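Local structure of allantoicase (Saccharomyces cerevisiae, 1O59) at residues A[259-264]-A[334-339]; A[277-282]-A[346-351]; A[288-293]-A[340-345]. The protein catalyses the hydrolysis of allantoate to (S)-ureidoglycolate and urea, allowing yeast to use purines as secondary nitrogen sources when primary sources are limiting. All blocks are in the same frame, centred on the assembly; numbering follows the deposited sequence.

Interaction 1. Residues A[259-264]-A[334-339]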
loop_
_atom_site.group_PDB
_atom_site.type_symbol
_atom_site.label_atom_id
_atom_site.label_comp_id
_atom_site.label_asym_id
_atom_site.label_seq_id
_atom_site.Cartn_x
_atom_site.Cartn_y
_atom_site.Cartn_z
ATOM N N TRP A 259 -1.171 -3.083 -18.922
ATOM C CA TRP A 259 -2.456 -2.925 -18.303
ATOM C C TRP A 259 -2.411 -3.178 -16.816
ATOM O O TRP A 259 -1.510 -3.848 -16.292
ATOM C CB TRP A 259 -3.491 -3.839 -18.965
ATOM C CG TRP A 259 -3.048 -5.268 -19.108
ATOM C CD1 TRP A 259 -2.519 -5.880 -20.235
ATOM C CD2 TRP A 259 -3.135 -6.290 -18.107
ATOM N NE1 TRP A 259 -2.283 -7.215 -19.985
ATOM C CE2 TRP A 259 -2.643 -7.499 -18.693
ATOM C CE3 TRP A 259 -3.572 -6.314 -16.768
ATOM C CZ2 TRP A 259 -2.548 -8.689 -17.980
ATOM C CZ3 TRP A 259 -3.495 -7.488 -16.072
ATOM C CH2 TRP A 259 -2.985 -8.675 -16.682
ATOM N N ALA A 260 -3.443 -2.666 -16.171
ATOM C CA ALA A 260 -3.600 -2.747 -14.746
ATOM C C ALA A 260 -5.074 -2.917 -14.470
ATOM O O ALA A 260 -5.881 -2.147 -14.968
ATOM C CB ALA A 260 -3.076 -1.467 -14.098
ATOM N N VAL A 261 -5.420 -3.950 -13.702
ATOM C CA VAL A 261 -6.791 -4.158 -13.235
ATOM C C VAL A 261 -6.980 -3.640 -11.811
ATOM O O VAL A 261 -6.223 -3.967 -10.892
ATOM C CB VAL A 261 -7.217 -5.621 -13.264
ATOM C CG1 VAL A 261 -8.626 -5.766 -12.712
ATOM C CG2 VAL A 261 -7.170 -6.174 -14.682
ATOM N N ILE A 262 -8.043 -2.848 -11.641
ATOM C CA ILE A 262 -8.342 -2.264 -10.351
ATOM C C ILE A 262 -9.720 -2.672 -9.864
ATOM O O ILE A 262 -10.692 -2.507 -10.577
ATOM C CB ILE A 262 -8.161 -0.753 -10.450
ATOM C CG1 ILE A 262 -6.653 -0.453 -10.533
ATOM C CG2 ILE A 262 -8.763 -0.029 -9.238
ATOM C CD1 ILE A 262 -6.356 0.488 -11.625
ATOM N N GLN A 263 -9.785 -3.260 -8.665
ATOM C CA GLN A 263 -11.056 -3.448 -8.009
ATOM C C GLN A 263 -11.442 -2.142 -7.340
ATOM O O GLN A 263 -10.688 -1.605 -6.530
ATOM C CB GLN A 263 -10.992 -4.551 -6.964
ATOM C CG GLN A 263 -12.352 -4.871 -6.365
ATOM C CD GLN A 263 -12.431 -6.237 -5.738
ATOM O OE1 GLN A 263 -11.881 -7.181 -6.241
ATOM N NE2 GLN A 263 -13.139 -6.338 -4.659
ATOM N N LEU A 264 -12.617 -1.645 -7.705
ATOM C CA LEU A 264 -13.191 -0.442 -7.140
ATOM C C LEU A 264 -13.623 -0.695 -5.708
ATOM O O LEU A 264 -13.864 -1.838 -5.307
ATOM C CB LEU A 264 -14.405 -0.002 -7.959
ATOM C CG LEU A 264 -14.199 0.292 -9.459
ATOM C CD1 LEU A 264 -15.527 0.754 -10.127
ATOM C CD2 LEU A 264 -13.091 1.324 -9.675
ATOM N N VAL A 334 -20.255 -1.618 -12.601
ATOM C CA VAL A 334 -18.975 -2.290 -12.765
ATOM C C VAL A 334 -18.278 -2.375 -11.422
ATOM O O VAL A 334 -18.442 -1.516 -10.578
ATOM C CB VAL A 334 -18.064 -1.596 -13.820
ATOM C CG1 VAL A 334 -18.733 -1.608 -15.206
ATOM C CG2 VAL A 334 -17.718 -0.200 -13.428
ATOM N N SER A 335 -17.503 -3.436 -11.255
ATOM C CA SER A 335 -16.809 -3.756 -10.022
ATOM C C SER A 335 -15.313 -3.530 -10.143
ATOM O O SER A 335 -14.628 -3.341 -9.139
ATOM C CB SER A 335 -17.045 -5.233 -9.695
ATOM O OG SER A 335 -16.646 -6.041 -10.788
ATOM N N HIS A 336 -14.824 -3.629 -11.377
ATOM C CA HIS A 336 -13.410 -3.511 -11.711
ATOM C C HIS A 336 -13.259 -2.615 -12.913
ATOM O O HIS A 336 -14.185 -2.508 -13.727
ATOM C CB HIS A 336 -12.854 -4.883 -12.065
ATOM C CG HIS A 336 -12.872 -5.842 -10.922
ATOM N ND1 HIS A 336 -14.029 -6.404 -10.457
ATOM C CD2 HIS A 336 -11.881 -6.288 -10.114
ATOM C CE1 HIS A 336 -13.750 -7.184 -9.427
ATOM N NE2 HIS A 336 -12.452 -7.128 -9.196
ATOM N N VAL A 337 -12.107 -1.952 -13.004
ATOM C CA VAL A 337 -11.704 -1.253 -14.215
ATOM C C VAL A 337 -10.336 -1.759 -14.683
ATOM O O VAL A 337 -9.525 -2.222 -13.901
ATOM C CB VAL A 337 -11.697 0.299 -14.046
ATOM C CG1 VAL A 337 -13.077 0.801 -13.668
ATOM C CG2 VAL A 337 -10.660 0.771 -13.021
ATOM N N LYS A 338 -10.104 -1.692 -15.985
ATOM C CA LYS A 338 -8.815 -2.081 -16.565
ATOM C C LYS A 338 -8.305 -0.863 -17.285
ATOM O O LYS A 338 -8.991 -0.310 -18.116
ATOM C CB LYS A 338 -8.979 -3.292 -17.524
ATOM C CG LYS A 338 -7.705 -3.746 -18.252
ATOM C CD LYS A 338 -7.785 -5.230 -18.828
ATOM C CE LYS A 338 -8.720 -5.416 -20.003
ATOM N NZ LYS A 338 -9.210 -6.826 -20.121
ATOM N N LEU A 339 -7.105 -0.432 -16.933
ATOM C CA LEU A 339 -6.451 0.682 -17.600
ATOM C C LEU A 339 -5.416 0.050 -18.497
ATOM O O LEU A 339 -4.669 -0.797 -18.059
ATOM C CB LEU A 339 -5.793 1.629 -16.578
ATOM C CG LEU A 339 -4.726 2.596 -17.132
ATOM C CD1 LEU A 339 -5.328 3.631 -18.118
ATOM C CD2 LEU A 339 -3.980 3.301 -15.964
HETATM O O HOH W 1 -15.786 -3.507 -6.552
#

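Interaction 2. Residues A[277-282]-A[346-351]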
loop_
_atom_site.group_PDB
_atom_site.type_symbol
_atom_site.label_atom_id
_atom_site.label_comp_id
_atom_site.label_asym_id
_atom_site.label_seq_id
_atom_site.Cartn_x
_atom_site.Cartn_y
_atom_site.Cartn_z
ATOM N N ASP A 277 -3.839 10.431 -15.104
ATOM C CA ASP A 277 -2.841 11.436 -14.784
ATOM C C ASP A 277 -1.435 10.936 -15.052
ATOM O O ASP A 277 -0.984 9.956 -14.446
ATOM C CB ASP A 277 -2.978 11.788 -13.311
ATOM C CG ASP A 277 -2.196 13.012 -12.914
ATOM O OD1 ASP A 277 -1.456 13.643 -13.733
ATOM O OD2 ASP A 277 -2.329 13.443 -11.761
ATOM N N THR A 278 -0.746 11.611 -15.967
ATOM C CA THR A 278 0.649 11.291 -16.316
ATOM C C THR A 278 1.660 12.249 -15.680
ATOM O O THR A 278 2.750 12.418 -16.188
ATOM C CB THR A 278 0.805 11.325 -17.837
ATOM O OG1 THR A 278 0.319 12.573 -18.352
ATOM C CG2 THR A 278 -0.080 10.246 -18.498
ATOM N N ALA A 279 1.274 12.885 -14.575
ATOM C CA ALA A 279 2.162 13.755 -13.791
ATOM C C ALA A 279 3.575 13.180 -13.719
ATOM O O ALA A 279 3.758 12.001 -13.406
ATOM C CB ALA A 279 1.604 13.984 -12.368
ATOM N N HIS A 280 4.546 14.029 -14.047
ATOM C CA HIS A 280 5.990 13.691 -14.049
ATOM C C HIS A 280 6.488 12.748 -15.119
ATOM O O HIS A 280 7.697 12.720 -15.343
ATOM C CB HIS A 280 6.514 13.248 -12.678
ATOM C CG HIS A 280 6.060 14.139 -11.573
ATOM N ND1 HIS A 280 6.416 15.467 -11.505
ATOM C CD2 HIS A 280 5.211 13.922 -10.543
ATOM C CE1 HIS A 280 5.838 16.020 -10.449
ATOM N NE2 HIS A 280 5.114 15.097 -9.839
ATOM N N PHE A 281 5.603 12.058 -15.825
ATOM C CA PHE A 281 6.032 11.252 -16.977
ATOM C C PHE A 281 6.074 12.092 -18.248
ATOM O O PHE A 281 5.054 12.390 -18.869
ATOM C CB PHE A 281 5.155 10.028 -17.135
ATOM C CG PHE A 281 5.202 9.137 -15.948
ATOM C CD1 PHE A 281 6.268 8.262 -15.771
ATOM C CD2 PHE A 281 4.220 9.224 -14.944
ATOM C CE1 PHE A 281 6.341 7.443 -14.641
ATOM C CE2 PHE A 281 4.277 8.388 -13.808
ATOM C CZ PHE A 281 5.333 7.505 -13.654
ATOM N N ARG A 282 7.290 12.472 -18.614
ATOM C CA ARG A 282 7.511 13.543 -19.584
ATOM C C ARG A 282 8.109 13.033 -20.883
ATOM O O ARG A 282 7.794 13.589 -21.947
ATOM C CB ARG A 282 8.392 14.643 -18.993
ATOM C CG ARG A 282 7.597 15.572 -18.164
ATOM C CD ARG A 282 8.385 16.380 -17.156
ATOM N NE ARG A 282 7.506 17.311 -16.431
ATOM C CZ ARG A 282 7.739 17.785 -15.198
ATOM N NH1 ARG A 282 8.814 17.406 -14.508
ATOM N NH2 ARG A 282 6.893 18.651 -14.632
ATOM N N GLY A 346 4.263 5.341 -18.452
ATOM C CA GLY A 346 4.012 5.644 -17.063
ATOM C C GLY A 346 2.794 6.496 -16.845
ATOM O O GLY A 346 2.595 7.498 -17.505
ATOM N N VAL A 347 1.999 6.089 -15.870
ATOM C CA VAL A 347 0.840 6.833 -15.429
ATOM C C VAL A 347 0.959 7.041 -13.906
ATOM O O VAL A 347 1.225 6.096 -13.181
ATOM C CB VAL A 347 -0.440 6.023 -15.745
ATOM C CG1 VAL A 347 -1.674 6.702 -15.139
ATOM C CG2 VAL A 347 -0.610 5.864 -17.250
ATOM N N LYS A 348 0.751 8.263 -13.432
ATOM C CA LYS A 348 0.756 8.522 -11.979
ATOM C C LYS A 348 -0.516 8.023 -11.249
ATOM O O LYS A 348 -0.428 7.388 -10.219
ATOM C CB LYS A 348 0.955 10.015 -11.706
ATOM C CG LYS A 348 1.402 10.375 -10.291
ATOM C CD LYS A 348 2.761 9.745 -9.936
ATOM C CE LYS A 348 3.904 10.579 -10.394
ATOM N NZ LYS A 348 4.072 11.731 -9.436
ATOM N N ARG A 349 -1.690 8.363 -11.771
ATOM C CA ARG A 349 -2.930 8.052 -11.090
ATOM C C ARG A 349 -4.040 7.748 -12.048
ATOM O O ARG A 349 -4.021 8.176 -13.222
ATOM C CB ARG A 349 -3.378 9.219 -10.224
ATOM C CG ARG A 349 -2.379 9.658 -9.152
ATOM C CD ARG A 349 -2.245 8.734 -7.958
ATOM N NE ARG A 349 -1.348 9.344 -6.992
ATOM C CZ ARG A 349 -0.069 9.089 -6.869
ATOM N NH1 ARG A 349 0.537 8.206 -7.624
ATOM N NH2 ARG A 349 0.635 9.765 -5.998
ATOM N N ILE A 350 -5.003 6.976 -11.536
ATOM C CA ILE A 350 -6.332 6.890 -12.142
ATOM C C ILE A 350 -7.449 7.131 -11.110
ATOM O O ILE A 350 -7.410 6.670 -9.957
ATOM C CB ILE A 350 -6.538 5.572 -12.956
ATOM C CG1 ILE A 350 -7.882 5.645 -13.713
ATOM C CG2 ILE A 350 -6.490 4.318 -12.067
ATOM C CD1 ILE A 350 -8.067 4.542 -14.723
ATOM N N ARG A 351 -8.414 7.927 -11.543
ATOM C CA ARG A 351 -9.501 8.361 -10.692
ATOM C C ARG A 351 -10.731 7.990 -11.429
ATOM O O ARG A 351 -10.808 8.243 -12.620
ATOM C CB ARG A 351 -9.511 9.884 -10.462
ATOM C CG ARG A 351 -8.181 10.492 -10.152
ATOM C CD ARG A 351 -7.514 9.870 -8.971
ATOM N NE ARG A 351 -6.468 10.700 -8.433
ATOM C CZ ARG A 351 -5.694 10.368 -7.413
ATOM N NH1 ARG A 351 -5.841 9.188 -6.812
ATOM N NH2 ARG A 351 -4.766 11.232 -6.994
HETATM O O HOH W 2 -4.674 13.374 -9.716
#

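Interaction 3. Residues A[288-293]-A[340-345]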
loop_
_atom_site.group_PDB
_atom_site.type_symbol
_atom_site.label_atom_id
_atom_site.label_comp_id
_atom_site.label_asym_id
_atom_site.label_seq_id
_atom_site.Cartn_x
_atom_site.Cartn_y
_atom_site.Cartn_z
ATOM N N PHE A 288 -1.110 6.190 -26.073
ATOM C CA PHE A 288 -2.566 6.157 -25.957
ATOM C C PHE A 288 -2.945 5.422 -24.719
ATOM O O PHE A 288 -2.115 4.737 -24.131
ATOM C CB PHE A 288 -3.217 5.374 -27.093
ATOM C CG PHE A 288 -2.942 5.905 -28.462
ATOM C CD1 PHE A 288 -3.641 7.006 -28.951
ATOM C CD2 PHE A 288 -2.028 5.269 -29.292
ATOM C CE1 PHE A 288 -3.423 7.478 -30.229
ATOM C CE2 PHE A 288 -1.792 5.743 -30.575
ATOM C CZ PHE A 288 -2.494 6.851 -31.033
ATOM N N ILE A 289 -4.224 5.535 -24.346
ATOM C CA ILE A 289 -4.818 4.722 -23.269
ATOM C C ILE A 289 -6.251 4.306 -23.610
ATOM O O ILE A 289 -6.909 4.909 -24.436
ATOM C CB ILE A 289 -4.786 5.449 -21.853
ATOM C CG1 ILE A 289 -5.711 6.664 -21.821
ATOM C CG2 ILE A 289 -3.369 5.845 -21.428
ATOM C CD1 ILE A 289 -7.111 6.372 -21.378
ATOM N N THR A 290 -6.707 3.252 -22.949
ATOM C CA THR A 290 -8.124 2.927 -22.883
ATOM C C THR A 290 -8.465 2.577 -21.437
ATOM O O THR A 290 -7.592 2.265 -20.661
ATOM C CB THR A 290 -8.525 1.724 -23.826
ATOM O OG1 THR A 290 -7.857 0.521 -23.416
ATOM C CG2 THR A 290 -8.107 1.931 -25.275
ATOM N N VAL A 291 -9.740 2.628 -21.096
ATOM C CA VAL A 291 -10.195 2.172 -19.813
ATOM C C VAL A 291 -11.432 1.312 -20.056
ATOM O O VAL A 291 -12.356 1.757 -20.723
ATOM C CB VAL A 291 -10.560 3.337 -18.884
ATOM C CG1 VAL A 291 -10.959 2.808 -17.506
ATOM C CG2 VAL A 291 -9.402 4.344 -18.785
ATOM N N GLU A 292 -11.423 0.077 -19.555
ATOM C CA GLU A 292 -12.601 -0.784 -19.571
ATOM C C GLU A 292 -13.066 -1.006 -18.171
ATOM O O GLU A 292 -12.282 -0.881 -17.225
ATOM C CB GLU A 292 -12.281 -2.142 -20.161
ATOM C CG GLU A 292 -11.801 -2.065 -21.601
ATOM C CD GLU A 292 -10.435 -2.687 -21.750
ATOM O OE1 GLU A 292 -10.451 -3.883 -22.183
ATOM O OE2 GLU A 292 -9.394 -1.992 -21.382
ATOM N N GLY A 293 -14.347 -1.340 -18.063
ATOM C CA GLY A 293 -14.957 -1.777 -16.835
ATOM C C GLY A 293 -15.526 -3.172 -16.976
ATOM O O GLY A 293 -15.781 -3.655 -18.077
ATOM N N THR A 340 -5.405 0.447 -19.758
ATOM C CA THR A 340 -4.528 -0.128 -20.750
ATOM C C THR A 340 -3.732 1.041 -21.262
ATOM O O THR A 340 -4.312 2.097 -21.581
ATOM C CB THR A 340 -5.328 -0.791 -21.891
ATOM O OG1 THR A 340 -6.131 -1.899 -21.404
ATOM C CG2 THR A 340 -4.397 -1.435 -22.925
ATOM N N ILE A 341 -2.408 0.885 -21.261
ATOM C CA ILE A 341 -1.491 1.917 -21.767
ATOM C C ILE A 341 -0.795 1.341 -22.993
ATOM O O ILE A 341 -0.498 0.129 -23.039
ATOM C CB ILE A 341 -0.489 2.412 -20.686
ATOM C CG1 ILE A 341 0.480 1.316 -20.207
ATOM C CG2 ILE A 341 -1.241 2.990 -19.483
ATOM C CD1 ILE A 341 1.441 1.792 -19.121
ATOM N N ILE A 342 -0.599 2.185 -24.000
ATOM C CA ILE A 342 -0.218 1.705 -25.308
ATOM C C ILE A 342 0.951 2.521 -25.806
ATOM O O ILE A 342 0.878 3.739 -25.804
ATOM C CB ILE A 342 -1.392 1.820 -26.280
ATOM C CG1 ILE A 342 -2.514 0.898 -25.858
ATOM C CG2 ILE A 342 -0.983 1.436 -27.669
ATOM C CD1 ILE A 342 -3.865 1.451 -26.192
ATOM N N PRO A 343 2.020 1.859 -26.252
ATOM C CA PRO A 343 2.303 0.433 -26.001
ATOM C C PRO A 343 2.833 0.118 -24.573
ATOM O O PRO A 343 2.860 -1.032 -24.143
ATOM C CB PRO A 343 3.387 0.135 -27.035
ATOM C CG PRO A 343 4.156 1.443 -27.123
ATOM C CD PRO A 343 3.155 2.550 -26.900
ATOM N N ASP A 344 3.236 1.165 -23.863
ATOM C CA ASP A 344 3.875 1.092 -22.550
ATOM C C ASP A 344 4.011 2.536 -22.046
ATOM O O ASP A 344 3.553 3.497 -22.705
ATOM C CB ASP A 344 5.260 0.422 -22.653
ATOM C CG ASP A 344 6.118 0.961 -23.814
ATOM O OD1 ASP A 344 6.467 2.156 -23.800
ATOM O OD2 ASP A 344 6.546 0.236 -24.757
ATOM N N GLY A 345 4.649 2.690 -20.889
ATOM C CA GLY A 345 4.938 4.010 -20.328
ATOM C C GLY A 345 4.558 4.115 -18.872
ATOM O O GLY A 345 4.489 3.121 -18.159
#

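Interaction 1. Residues A[259-264]-A[334-339]
Gln263 and His336 face each other as a non-hydrogen-bonded pair near one end of an antiparallel strand pairing that also joins Ala260 to Leu339, Val261 to Lys338 and Ile262 to Val337. Along the His336 side chain, CB lies 3.5 Å from Ile262 O, with CG near the same oxygen; as CG is anti to the carbonyl carbon (chi1 -64°), the ring swings across toward Gln263. CD2 lies 3.6 Å from Gln263 CA and close to its CB, while CE1 lies near Gln263 OE1. NE2 gives a weak, bent hydrogen bond to Gln263 OE1 at 3.0 Å, the amide and ring planes being 68° apart; that oxygen also accepts from Lys33. At the other nitrogen, ND1 and Ser335 OG form a 2.7 Å hydrogen bond that meets the ring edge in plane. A leucine in place of His336 would offer neither nitrogen, and would probably leave Ser335 OG without its ring partner and Gln263 OE1 held by Lys33 with no help from the ring. Of the backbone bonds, Ile262 N to Val337 O (2.8 Å) is nearly straight, Ala260 N to Leu339 O more bent. Past them, Ser335 O accepts from Leu264 N and from a water that also donates to Leu264 O. Here the side chains of Leu264 and Val337 cross at about a right angle, CD2 of the first 4.0 Å from CG1 of the second. Ser335 and His336 together face Cys294, a classic beta bulge. Strand 258-263 is flanked by strand 218-222, where Leu220 touches both Gln263 and His336, while Trp309 of strand 309-317 touches Val261 and makes a cation-pi contact with Lys338. On the opposite face, Ala260 and Leu339 pack on Trp246 of strand 246-247 in the other sheet.

Interaction 2. Residues A[277-282]-A[346-351]
Backbone nitrogens of two successive residues, Lys348 and Arg349, converge on Asp277 O. Arg349 N donates in the carbonyl plane, on a lone pair, at 3.2 Å, whereas Lys348 N gives a weak, strongly bent bond; the two residues make a classic beta bulge opposite Asp277. In return Asp277 N donates almost straight to Arg349 O at 2.9 Å, completing an antiparallel hydrogen-bonded pair. Among the side-chain bonds, Asp277 OD1 accepts from Ala279 N at 3.0 Å, closing an Asx turn. That donor arrives from above the carboxylate plane, and the same oxygen forms a salt bridge with Arg238. The chain then continues through a type II turn from Thr278 to Phe281. Arg349 NH1 bonds back to Lys348 O, and a bend at chi2 (-74°) carries its guanidinium away from the turn to Gly237 and Asp244. Nonpolar contacts are concentrated at Phe281, whose ring lies flat over Gly346: CA of the glycine sits 3.7 Å from the ring centroid, 13° off its normal. Glycine suits this position, since a CB would strike Phe281 CD1. Lys348 supplies a different kind of packing. Its chain, bent at three successive torsions, runs along Ala279, with CB 4.1 Å from Ala279 CB and CE 3.3 Å from Ala279 O, before NZ reaches Asp244 in a salt bridge and Arg238 O in a hydrogen bond. Segment 277-282 runs from the end of strand 270-277 into the turn, and Thr278 OG1 bonds to Gly319 O and Lys322 N. Strand 346-354 lies between strands 270-277 and 246-247, and its Val347 packs on Ile341 of strand 336-342 in the facing sheet.

Interaction 3. Residues A[288-293]-A[340-345]
Thr340 O is approached by two groups of the opposite strand: Thr290 N donates a hydrogen bond at 3.0 Å, and Ile289 CA makes a CH-O contact at 3.2 Å. The two strands are antiparallel neighbours in the five-stranded sheet of the second allantoicase repeat, consistent with a galactose-binding-like beta sandwich. The return bond, Thr340 N to Thr290 O, closes this hydrogen-bonded pair, and a second such pair joins Phe288 to Ile342. Between them lies the non-hydrogen-bonded pair of Ile289 and Ile341, whose CG2 methyls meet 4.1 Å apart on the buried face, close to Val313 and Pro286. On the other, partly exposed face the threonines stand side by side, pointing the same way. With its hydroxyl set between the backbone N and the carbonyl carbon (chi1 63°), Thr290 brings OG1 to 3.2 Å from Thr340 CB. Farther along, the bent chain of Glu292 places OE2 3.3 Å from Thr340 OG1, a weak contact; OE1 forms a long, weak ion pair with Lys338. Strand 309-317 runs along the far side of strand 288-294, and its Lys315 makes a cation-pi contact with Phe288. The strand pairing ends just before the cis peptide of Pro343, where Ile342 CG2 lies at the edge of the Phe288 ring, 4.3 Å from CD2.

From the N terminus, the chain lays down 259-264, 277-282 and 288-293, then returns through 334-339, 340-345 and 346-351 in unbroken succession. The first return segment closes interaction 1, the second interaction 3 and the last interaction 2. Interaction 3 therefore nests within interaction 2, whereas interaction 1 crosses both. Strand 336-342 is shared by interactions 1 and 3, with strands 258-263 and 288-294 on its two flanks; a probable hydrogen bond from Lys338 N to Glu292 O joins the two contacts. Interaction 2 belongs to the facing sheet, and Ile350, packing on Ile262, Leu339 and Val291, ties the two layers together.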